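Local structure of sucrose 6(F)-phosphate phosphorylase (Thermoanaerobacterium thermosaccharolyticum DSM 571, 6S9V) at residues Val279-Ile284 with Thr324-Glu329; Asn288-His293 with Pro316-Leu321. The protein is a phosphorylase of the alpha-amylase family, with a (beta/alpha)8 barrel at its centre and an antiparallel beta-sheet formed by the C-terminal part of the chain. All blocks are in the same frame, centred on the assembly; numbering follows the deposited sequence.

Contact 1: Val279-Ile284 with Thr324-Glu329; sequences VLYTLI and TKKAKE. With SO4 (sulfate ion), chain F.
Tyr281 and Ile284 meet Lys326 and Glu329 where two helices of the alpha-amylase-type (beta/alpha)8 barrel, 275-285 and 324-336, pack almost at right angles (82° between the short axes). The axes approach no closer than 11.1 Å, and long side chains bridge the gap.

The apolar part centres on the Tyr281 ring. Its CG lies anti to the backbone N (chi1 175°), which places the ring beside Lys326 and Glu329, and Lys326 CD comes to its edge, near the ring plane, 4.0 Å from Tyr281 CE2. A bend at chi2 brings the Lys326 chain obliquely across, with CD the atom that touches. Further along helix 324-336, Tyr281 also touches Val330 and Ile284 touches Ile333.

The carboxylate of Glu329 contributes van der Waals contacts here. Its plane stands 78° from the Tyr281 ring, with Glu329 OE1 4.0 Å from Tyr281 CE2, and its other oxygen, OE2, is 4.1 Å from Ile284 CG2. Glu329 OE2 also accepts a hydrogen bond from Asn285 ND2, the residue after Ile284.

Exposed Lys325, which takes no part in the helix pair, binds a sulfate, probably from the crystallisation liquor: Lys325 NZ donates a 2.7 Å hydrogen bond to sulfate O1.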
# COMPACT_ATOMS: atom_id res chain seq x y z
N VAL A 279 -7.25 1.81 14.57
CA VAL A 279 -8.68 2.07 14.46
C VAL A 279 -9.48 0.83 14.84
O VAL A 279 -10.51 0.92 15.52
CB VAL A 279 -9.03 2.59 13.05
CG1 VAL A 279 -10.53 2.57 12.83
CG2 VAL A 279 -8.48 4.01 12.87
N LEU A 280 -9.02 -0.35 14.42
CA LEU A 280 -9.70 -1.58 14.82
C LEU A 280 -9.77 -1.70 16.34
O LEU A 280 -10.82 -1.99 16.92
CB LEU A 280 -8.99 -2.81 14.25
CG LEU A 280 -9.47 -3.42 12.94
CD1 LEU A 280 -8.60 -4.64 12.65
CD2 LEU A 280 -10.94 -3.80 12.98
N TYR A 281 -8.62 -1.51 17.00
CA TYR A 281 -8.58 -1.59 18.46
C TYR A 281 -9.49 -0.55 19.09
O TYR A 281 -10.19 -0.84 20.07
CB TYR A 281 -7.13 -1.41 18.94
CG TYR A 281 -7.00 -1.35 20.44
CD1 TYR A 281 -7.14 -0.15 21.12
CD2 TYR A 281 -6.75 -2.50 21.18
CE1 TYR A 281 -7.03 -0.09 22.51
CE2 TYR A 281 -6.62 -2.45 22.56
CZ TYR A 281 -6.77 -1.24 23.22
OH TYR A 281 -6.66 -1.20 24.59
N THR A 282 -9.47 0.68 18.56
CA THR A 282 -10.30 1.75 19.08
C THR A 282 -11.77 1.35 19.12
O THR A 282 -12.46 1.56 20.12
CB THR A 282 -10.12 3.01 18.22
OG1 THR A 282 -8.75 3.43 18.24
CG2 THR A 282 -11.02 4.11 18.70
N LEU A 283 -12.26 0.79 18.01
CA LEU A 283 -13.67 0.47 17.88
C LEU A 283 -14.04 -0.80 18.62
O LEU A 283 -15.11 -0.87 19.25
CB LEU A 283 -14.03 0.36 16.40
CG LEU A 283 -13.76 1.66 15.63
CD1 LEU A 283 -13.81 1.42 14.13
CD2 LEU A 283 -14.77 2.72 16.03
N ILE A 284 -13.18 -1.82 18.58
CA ILE A 284 -13.47 -3.07 19.28
C ILE A 284 -13.53 -2.84 20.79
O ILE A 284 -14.39 -3.40 21.49
CB ILE A 284 -12.44 -4.15 18.92
CG1 ILE A 284 -12.68 -4.65 17.49
CG2 ILE A 284 -12.50 -5.30 19.93
CD1 ILE A 284 -11.56 -5.52 16.95
N THR A 324 1.74 -8.07 23.33
CA THR A 324 1.23 -9.27 22.69
C THR A 324 -0.22 -9.54 23.09
O THR A 324 -1.03 -9.97 22.25
CB THR A 324 2.12 -10.47 23.04
OG1 THR A 324 3.44 -10.23 22.52
CG2 THR A 324 1.57 -11.75 22.44
N LYS A 325 -0.56 -9.31 24.35
CA LYS A 325 -1.94 -9.53 24.80
C LYS A 325 -2.94 -8.79 23.91
O LYS A 325 -3.94 -9.37 23.48
CB LYS A 325 -2.11 -9.11 26.25
CG LYS A 325 -1.49 -10.05 27.24
CD LYS A 325 -1.57 -9.49 28.66
CE LYS A 325 -0.80 -10.36 29.61
NZ LYS A 325 -1.50 -11.67 29.81
N LYS A 326 -2.71 -7.50 23.68
CA LYS A 326 -3.67 -6.70 22.92
C LYS A 326 -3.57 -6.98 21.43
O LYS A 326 -4.59 -6.98 20.72
CB LYS A 326 -3.49 -5.22 23.24
CG LYS A 326 -3.69 -4.92 24.73
CD LYS A 326 -5.16 -5.11 25.12
CE LYS A 326 -5.33 -5.25 26.62
NZ LYS A 326 -6.77 -5.44 26.98
N ALA A 327 -2.36 -7.22 20.92
CA ALA A 327 -2.24 -7.65 19.53
C ALA A 327 -3.02 -8.94 19.31
O ALA A 327 -3.81 -9.06 18.36
CB ALA A 327 -0.76 -7.86 19.17
N LYS A 328 -2.83 -9.91 20.19
CA LYS A 328 -3.53 -11.18 20.04
C LYS A 328 -5.04 -11.03 20.23
O LYS A 328 -5.82 -11.71 19.55
CB LYS A 328 -2.97 -12.20 21.04
CG LYS A 328 -3.32 -13.63 20.69
CD LYS A 328 -2.66 -14.62 21.62
CE LYS A 328 -3.07 -16.04 21.28
NZ LYS A 328 -3.31 -16.86 22.50
N GLU A 329 -5.48 -10.13 21.12
CA GLU A 329 -6.91 -9.89 21.28
C GLU A 329 -7.54 -9.51 19.94
O GLU A 329 -8.53 -10.12 19.52
CB GLU A 329 -7.15 -8.78 22.31
CG GLU A 329 -8.65 -8.52 22.58
CD GLU A 329 -9.02 -7.03 22.62
OE1 GLU A 329 -8.16 -6.17 22.32
OE2 GLU A 329 -10.18 -6.73 22.95
S SO4 F . -2.95 -14.41 27.47
O1 SO4 F . -1.84 -13.88 28.26
O2 SO4 F . -4.19 -14.23 28.20
O3 SO4 F . -2.71 -15.82 27.19
O4 SO4 F . -3.02 -13.68 26.20

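Contact 2: Asn288-His293 with Pro316-Leu321; sequences NEMLYH and PDLDGL
Met290 and Leu318 carry this contact without any flat group between them; the aromatic ring of the helical segment, Tyr292, serves a different interface. Over the centre of one face of that ring sits the side-chain amide of Asn288, its ND2 3.9 Å above the plane. At the far end of the ring the Tyr292 hydroxyl is hydrogen-bonded to Glu457 O and Arg465 N, and Asn288 ND2 is bonded to Glu463 O, so the ring and amide together fasten segment 288-293 to the C-terminal beta-sheet region.

Toward segment 316-321 the helix sends one long side chain. Met290 is extended throughout, with CG anti to the backbone N (chi1 -173°) and the chain beyond it straight, which carries the terminal methyl across to the loop. Met290 CE touches Leu318 CD1 at 3.8 Å, the two side chains meeting at about a right angle. The same methyl lies 4.5 Å from Leu321 O, and the Leu321 side chain adds looser cover.

The loop presents these leucines through consecutive tight turns. A type I turn runs from Pro316, which follows a cis peptide bond, to Asp319 and is closed by Asp319 N to Pro316 O at 2.9 Å. Next, Leu321 N bonds to Leu318 O at 2.9 Å, and Gly320 takes a positive phi (79°) between them. Asp317 OD2 is meanwhile hydrogen-bonded to His254 ND1.

Met290 thus joins the link between helix 275-285 and barrel strand 302-304 to the loop that runs from that strand toward helix 324-336, in an alpha-amylase-family (beta/alpha)8 barrel.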
# COMPACT_ATOMS: atom_id res chain seq x y z
N ASN A 288 -10.41 5.47 23.13
CA ASN A 288 -9.68 6.35 22.23
C ASN A 288 -8.20 6.46 22.58
O ASN A 288 -7.47 7.17 21.88
CB ASN A 288 -10.32 7.75 22.22
CG ASN A 288 -10.11 8.51 23.52
OD1 ASN A 288 -9.30 8.13 24.37
ND2 ASN A 288 -10.83 9.62 23.68
N GLU A 289 -7.74 5.75 23.62
CA GLU A 289 -6.45 6.08 24.22
C GLU A 289 -5.30 5.84 23.25
O GLU A 289 -4.40 6.68 23.11
CB GLU A 289 -6.24 5.26 25.50
CG GLU A 289 -7.14 5.69 26.65
CD GLU A 289 -6.62 5.26 28.02
OE1 GLU A 289 -5.39 5.26 28.24
OE2 GLU A 289 -7.46 4.93 28.89
N MET A 290 -5.29 4.69 22.59
CA MET A 290 -4.24 4.40 21.62
C MET A 290 -4.30 5.35 20.43
O MET A 290 -3.27 5.85 19.97
CB MET A 290 -4.36 2.96 21.14
CG MET A 290 -3.22 2.49 20.25
SD MET A 290 -3.47 0.81 19.65
CE MET A 290 -2.00 0.60 18.64
N LEU A 291 -5.51 5.61 19.93
CA LEU A 291 -5.67 6.53 18.81
C LEU A 291 -5.19 7.92 19.17
O LEU A 291 -4.47 8.57 18.40
CB LEU A 291 -7.14 6.56 18.38
CG LEU A 291 -7.51 7.59 17.31
CD1 LEU A 291 -6.84 7.27 15.98
CD2 LEU A 291 -9.04 7.64 17.16
N TYR A 292 -5.60 8.42 20.34
CA TYR A 292 -5.19 9.76 20.74
C TYR A 292 -3.68 9.83 20.92
O TYR A 292 -3.05 10.82 20.53
CB TYR A 292 -5.93 10.17 22.01
CG TYR A 292 -7.17 10.98 21.69
CD1 TYR A 292 -8.07 10.56 20.72
CD2 TYR A 292 -7.43 12.17 22.35
CE1 TYR A 292 -9.21 11.30 20.42
CE2 TYR A 292 -8.56 12.92 22.07
CZ TYR A 292 -9.44 12.48 21.09
OH TYR A 292 -10.57 13.21 20.79
N HIS A 293 -3.08 8.80 21.52
CA HIS A 293 -1.63 8.80 21.65
C HIS A 293 -0.95 8.84 20.29
O HIS A 293 0.07 9.52 20.11
CB HIS A 293 -1.15 7.57 22.43
CG HIS A 293 0.32 7.57 22.70
ND1 HIS A 293 0.92 8.49 23.54
CD2 HIS A 293 1.31 6.78 22.23
CE1 HIS A 293 2.22 8.25 23.59
NE2 HIS A 293 2.48 7.23 22.80
N PRO A 316 6.08 -6.12 11.79
CA PRO A 316 6.74 -5.30 12.82
C PRO A 316 6.13 -3.91 13.01
O PRO A 316 6.62 -3.15 13.86
CB PRO A 316 8.17 -5.17 12.27
CG PRO A 316 7.95 -5.11 10.78
CD PRO A 316 6.80 -6.07 10.51
N ASP A 317 5.08 -3.59 12.24
CA ASP A 317 4.61 -2.21 12.14
C ASP A 317 4.20 -1.64 13.50
O ASP A 317 4.36 -0.43 13.75
CB ASP A 317 3.44 -2.13 11.16
CG ASP A 317 3.79 -2.70 9.80
OD1 ASP A 317 4.08 -3.92 9.73
OD2 ASP A 317 3.78 -1.94 8.81
N LEU A 318 3.62 -2.47 14.36
CA LEU A 318 3.16 -2.06 15.68
C LEU A 318 4.12 -2.47 16.80
O LEU A 318 3.77 -2.32 17.97
CB LEU A 318 1.77 -2.65 15.95
CG LEU A 318 0.55 -2.05 15.24
CD1 LEU A 318 0.21 -0.70 15.85
CD2 LEU A 318 0.71 -1.90 13.75
N ASP A 319 5.32 -2.95 16.46
CA ASP A 319 6.29 -3.34 17.48
C ASP A 319 6.58 -2.16 18.41
O ASP A 319 6.84 -1.05 17.95
CB ASP A 319 7.60 -3.79 16.84
CG ASP A 319 7.53 -5.19 16.24
OD1 ASP A 319 6.47 -5.85 16.33
OD2 ASP A 319 8.55 -5.63 15.67
N GLY A 320 6.54 -2.43 19.71
CA GLY A 320 6.79 -1.41 20.70
C GLY A 320 5.64 -0.47 20.96
O GLY A 320 5.76 0.41 21.83
N LEU A 321 4.52 -0.62 20.24
CA LEU A 321 3.34 0.20 20.42
C LEU A 321 2.18 -0.55 21.05
O LEU A 321 1.29 0.09 21.61
CB LEU A 321 2.87 0.78 19.07
CG LEU A 321 3.95 1.51 18.28
CD1 LEU A 321 3.36 2.02 16.97
CD2 LEU A 321 4.55 2.63 19.09

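Contact 1 lies at the surface and contact 2 is partly buried, their centres about 10 Å apart on the same side of the chain's centre. They share neighbouring elements: helix 289-295 follows helix 275-285 after a short break, and loop 316-321 leads into helix 324-336. Side chains join them directly, with Tyr281 CD1 4.1 Å from Met290 SD and Thr282 OG1 3.5 Å from Leu291 CB. Tyr281 therefore packs against helix 324-336 and Met290 alike. The chemistry follows the setting: charged lysine and glutamate chains lend mainly their carbons and carboxylate oxygens to the outer contact, whereas the inner one rests on a methionine methyl and a leucine.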